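Local coordinates for protein ribosomal RNA small subunit methyltransferase E (Thermotoga maritima, PDB 1Z85) that probably methylates the N3 position of a specific uridine in 16S ribosomal RNA, using S-adenosyl-L-methionine as methyl donor, at residues Ile114-Phe119 with Pro148-Leu153. Numbering follows the deposited sequence.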
ATOM      1  N   ILE B 114       7.713 -14.986   9.592  1.00 39.92           N
ATOM      2  CA  ILE B 114       7.686 -15.104   8.133  1.00 40.33           C
ATOM      3  C   ILE B 114       8.204 -16.518   7.737  1.00 43.79           C
ATOM      4  O   ILE B 114       9.223 -17.002   8.255  1.00 44.36           O
ATOM      5  CB  ILE B 114       8.570 -14.039   7.517  1.00 39.88           C
ATOM      6  CG1 ILE B 114       8.193 -12.672   8.101  1.00 43.43           C
ATOM      7  CG2 ILE B 114       8.481 -14.075   5.987  1.00 36.77           C
ATOM      8  CD1 ILE B 114       9.037 -11.539   7.597  1.00 48.89           C
ATOM      9  N   PHE B 115       7.471 -17.160   6.829  1.00 42.90           N
ATOM     10  CA  PHE B 115       7.811 -18.481   6.293  1.00 42.84           C
ATOM     11  C   PHE B 115       7.948 -18.349   4.789  1.00 40.65           C
ATOM     12  O   PHE B 115       7.015 -17.926   4.090  1.00 39.20           O
ATOM     13  CB  PHE B 115       6.760 -19.535   6.634  1.00 37.68           C
ATOM     14  CG  PHE B 115       6.676 -19.850   8.092  1.00 40.80           C
ATOM     15  CD1 PHE B 115       7.460 -20.838   8.646  1.00 39.96           C
ATOM     16  CD2 PHE B 115       5.808 -19.137   8.933  1.00 37.27           C
ATOM     17  CE1 PHE B 115       7.377 -21.128  10.001  1.00 46.12           C
ATOM     18  CE2 PHE B 115       5.748 -19.382  10.284  1.00 44.26           C
ATOM     19  CZ  PHE B 115       6.510 -20.392  10.837  1.00 39.74           C
ATOM     20  N   PHE B 116       9.115 -18.723   4.286  1.00 40.95           N
ATOM     21  CA  PHE B 116       9.394 -18.657   2.852  1.00 39.61           C
ATOM     22  C   PHE B 116       9.128 -19.974   2.159  1.00 39.42           C
ATOM     23  O   PHE B 116       9.816 -20.966   2.404  1.00 38.30           O
ATOM     24  CB  PHE B 116      10.844 -18.198   2.644  1.00 41.22           C
ATOM     25  CG  PHE B 116      11.064 -16.796   3.056  1.00 35.78           C
ATOM     26  CD1 PHE B 116      10.412 -15.784   2.397  1.00 33.04           C
ATOM     27  CD2 PHE B 116      11.892 -16.482   4.100  1.00 37.34           C
ATOM     28  CE1 PHE B 116      10.613 -14.496   2.771  1.00 47.08           C
ATOM     29  CE2 PHE B 116      12.092 -15.165   4.478  1.00 39.65           C
ATOM     30  CZ  PHE B 116      11.477 -14.202   3.832  1.00 45.83           C
ATOM     31  N   HIS B 117       8.168 -19.964   1.241  1.00 38.42           N
ATOM     32  CA  HIS B 117       7.833 -21.140   0.466  1.00 37.79           C
ATOM     33  C   HIS B 117       7.986 -20.927  -1.064  1.00 37.29           C
ATOM     34  O   HIS B 117       7.607 -19.925  -1.629  1.00 41.57           O
ATOM     35  CB  HIS B 117       6.395 -21.600   0.848  1.00 40.85           C
ATOM     36  CG  HIS B 117       6.002 -22.930   0.267  1.00 27.48           C
ATOM     37  ND1 HIS B 117       5.088 -23.046  -0.763  1.00 35.97           N
ATOM     38  CD2 HIS B 117       6.400 -24.191   0.561  1.00 38.87           C
ATOM     39  CE1 HIS B 117       4.961 -24.324  -1.094  1.00 33.09           C
ATOM     40  NE2 HIS B 117       5.708 -25.046  -0.274  1.00 36.48           N
ATOM     41  N   LYS B 118       8.587 -21.887  -1.715  1.00 40.98           N
ATOM     42  CA  LYS B 118       8.682 -21.894  -3.149  1.00 43.66           C
ATOM     43  C   LYS B 118       7.481 -22.699  -3.726  1.00 39.82           C
ATOM     44  O   LYS B 118       7.426 -23.952  -3.692  1.00 37.70           O
ATOM     45  CB  LYS B 118      10.030 -22.506  -3.539  1.00 46.59           C
ATOM     46  CG  LYS B 118      10.502 -22.355  -5.017  1.00 53.01           C
ATOM     47  CD  LYS B 118      11.451 -23.586  -5.309  1.00 49.00           C
ATOM     48  CE  LYS B 118      12.313 -23.478  -6.576  1.00 62.25           C
ATOM     49  NZ  LYS B 118      13.677 -24.163  -6.441  1.00 61.38           N
ATOM     50  N   PHE B 119       6.514 -21.970  -4.273  1.00 38.72           N
ATOM     51  CA  PHE B 119       5.308 -22.610  -4.844  1.00 39.05           C
ATOM     52  C   PHE B 119       5.708 -23.297  -6.125  1.00 40.56           C
ATOM     53  O   PHE B 119       6.791 -23.009  -6.668  1.00 38.35           O
ATOM     54  CB  PHE B 119       4.196 -21.585  -5.054  1.00 40.59           C
ATOM     55  CG  PHE B 119       3.597 -21.075  -3.753  1.00 42.22           C
ATOM     56  CD1 PHE B 119       4.221 -20.056  -3.022  1.00 39.12           C
ATOM     57  CD2 PHE B 119       2.436 -21.613  -3.254  1.00 44.30           C
ATOM     58  CE1 PHE B 119       3.705 -19.600  -1.831  1.00 37.69           C
ATOM     59  CE2 PHE B 119       1.902 -21.148  -2.060  1.00 39.97           C
ATOM     60  CZ  PHE B 119       2.540 -20.136  -1.346  1.00 42.61           C
ATOM     61  N   PRO B 148      10.468  -9.903  13.531  1.00 37.96           N
ATOM     62  CA  PRO B 148       9.927 -11.195  13.147  1.00 40.30           C
ATOM     63  C   PRO B 148      11.039 -12.206  12.866  1.00 42.10           C
ATOM     64  O   PRO B 148      12.122 -11.836  12.406  1.00 41.75           O
ATOM     65  CB  PRO B 148       9.147 -10.906  11.848  1.00 42.68           C
ATOM     66  CG  PRO B 148       9.750  -9.666  11.310  1.00 41.87           C
ATOM     67  CD  PRO B 148      10.146  -8.880  12.529  1.00 38.27           C
ATOM     68  N   LYS B 149      10.745 -13.471  13.154  1.00 42.47           N
ATOM     69  CA  LYS B 149      11.608 -14.562  12.811  1.00 43.95           C
ATOM     70  C   LYS B 149      11.371 -14.890  11.344  1.00 42.76           C
ATOM     71  O   LYS B 149      10.316 -14.579  10.833  1.00 38.79           O
ATOM     72  CB  LYS B 149      11.283 -15.808  13.651  1.00 46.19           C
ATOM     73  CG  LYS B 149      11.090 -15.612  15.144  1.00 52.78           C
ATOM     74  CD  LYS B 149      12.248 -14.930  15.855  1.00 66.23           C
ATOM     75  CE  LYS B 149      12.031 -14.937  17.397  1.00 69.57           C
ATOM     76  NZ  LYS B 149      12.909 -13.978  18.158  1.00 72.23           N
ATOM     77  N   VAL B 150      12.372 -15.486  10.678  1.00 41.58           N
ATOM     78  CA  VAL B 150      12.263 -15.971   9.291  1.00 42.05           C
ATOM     79  C   VAL B 150      12.667 -17.447   9.247  1.00 40.26           C
ATOM     80  O   VAL B 150      13.559 -17.855   9.954  1.00 37.19           O
ATOM     81  CB  VAL B 150      13.111 -15.139   8.281  1.00 46.69           C
ATOM     82  CG1 VAL B 150      12.617 -13.649   8.239  1.00 45.13           C
ATOM     83  CG2 VAL B 150      14.582 -15.226   8.603  1.00 49.35           C
ATOM     84  N   SER B 151      11.918 -18.242   8.475  1.00 39.19           N
ATOM     85  CA  SER B 151      12.138 -19.660   8.328  1.00 39.42           C
ATOM     86  C   SER B 151      11.809 -20.060   6.884  1.00 39.30           C
ATOM     87  O   SER B 151      11.149 -19.290   6.128  1.00 41.94           O
ATOM     88  CB  SER B 151      11.199 -20.420   9.257  1.00 36.37           C
ATOM     89  OG  SER B 151      11.382 -20.015  10.607  1.00 43.06           O
ATOM     90  N   PHE B 152      12.306 -21.225   6.491  1.00 36.62           N
ATOM     91  CA  PHE B 152      11.855 -21.879   5.278  1.00 34.32           C
ATOM     92  C   PHE B 152      10.659 -22.749   5.647  1.00 35.05           C
ATOM     93  O   PHE B 152      10.507 -23.152   6.796  1.00 33.73           O
ATOM     94  CB  PHE B 152      12.930 -22.752   4.655  1.00 35.89           C
ATOM     95  CG  PHE B 152      14.156 -22.007   4.190  1.00 37.86           C
ATOM     96  CD1 PHE B 152      14.096 -21.193   3.077  1.00 34.46           C
ATOM     97  CD2 PHE B 152      15.398 -22.184   4.845  1.00 44.64           C
ATOM     98  CE1 PHE B 152      15.213 -20.537   2.629  1.00 42.16           C
ATOM     99  CE2 PHE B 152      16.537 -21.515   4.390  1.00 40.61           C
ATOM    100  CZ  PHE B 152      16.428 -20.673   3.278  1.00 33.48           C
ATOM    101  N   LEU B 153       9.791 -23.025   4.688  1.00 37.88           N
ATOM    102  CA  LEU B 153       8.635 -23.900   4.920  1.00 39.99           C
ATOM    103  C   LEU B 153       8.608 -24.921   3.796  1.00 41.59           C
ATOM    104  O   LEU B 153       8.546 -24.534   2.612  1.00 39.60           O
ATOM    105  CB  LEU B 153       7.338 -23.052   4.882  1.00 39.49           C
ATOM    106  CG  LEU B 153       6.046 -23.882   5.069  1.00 38.94           C
ATOM    107  CD1 LEU B 153       5.993 -24.446   6.468  1.00 36.39           C
ATOM    108  CD2 LEU B 153       4.796 -23.124   4.741  1.00 39.75           C
TER
HETATM  109  O   HOH W   1       9.812 -24.290  -0.411  1.00 33.02           O
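The Phe116 ring meets Val150 obliquely, its CE2 lying 3.9 Å from Val150 CB, while one of its faces takes Ile114 CG2 near the rim. With CG anti to the carbonyl carbon (chi1 -68°), the ring stands beside the backbone N of Phe116 and leans back toward Val150. Phe115, directed to the other face of the sheet, has Phe152 O at its ring edge; Ser151 CB approaches its CD1 obliquely at 3.8 Å, and Leu153 CB packs on its CB. The imidazole of His117 presents its edge to Leu153, with CD2 3.0 Å from Leu153 O, and its ND1 sits over the centre of the Phe119 ring.

The backbones run parallel, pairing Ile114 with Val150, Phe115 with Ser151 and Phe116 with Phe152. Ile114 N donates to Lys149 O (2.9 Å) and Ile114 O accepts from Ser151 N; Phe116 N donates to Ser151 O (2.8 Å) and Phe116 O accepts from Leu153 N. The first bond is nearly straight (177° at the hydrogen), whereas in the last Leu153 N stands above the carbonyl plane of Phe116, 46° out of it. Beyond that bond a water continues the link, accepting from Lys118 N and donating to Leu153 O.

Helix 128-142 connects the strands in a beta-alpha-beta unit of the alpha/beta knot methyltransferase domain (SPOUT clan); Leu128 and Ala131 of the helix touch Phe116. Replacing Phe116 by alanine removes the ring, which would probably leave a gap bordered by Val150, Leu128 and Ala131 and deprive Ile114 CG2 of its aromatic partner. Main-chain polar bonding therefore fixes the register, while apolar contacts of Ile114 and Phe116 with Val150 join edge strand 149-152 to strand 113-117.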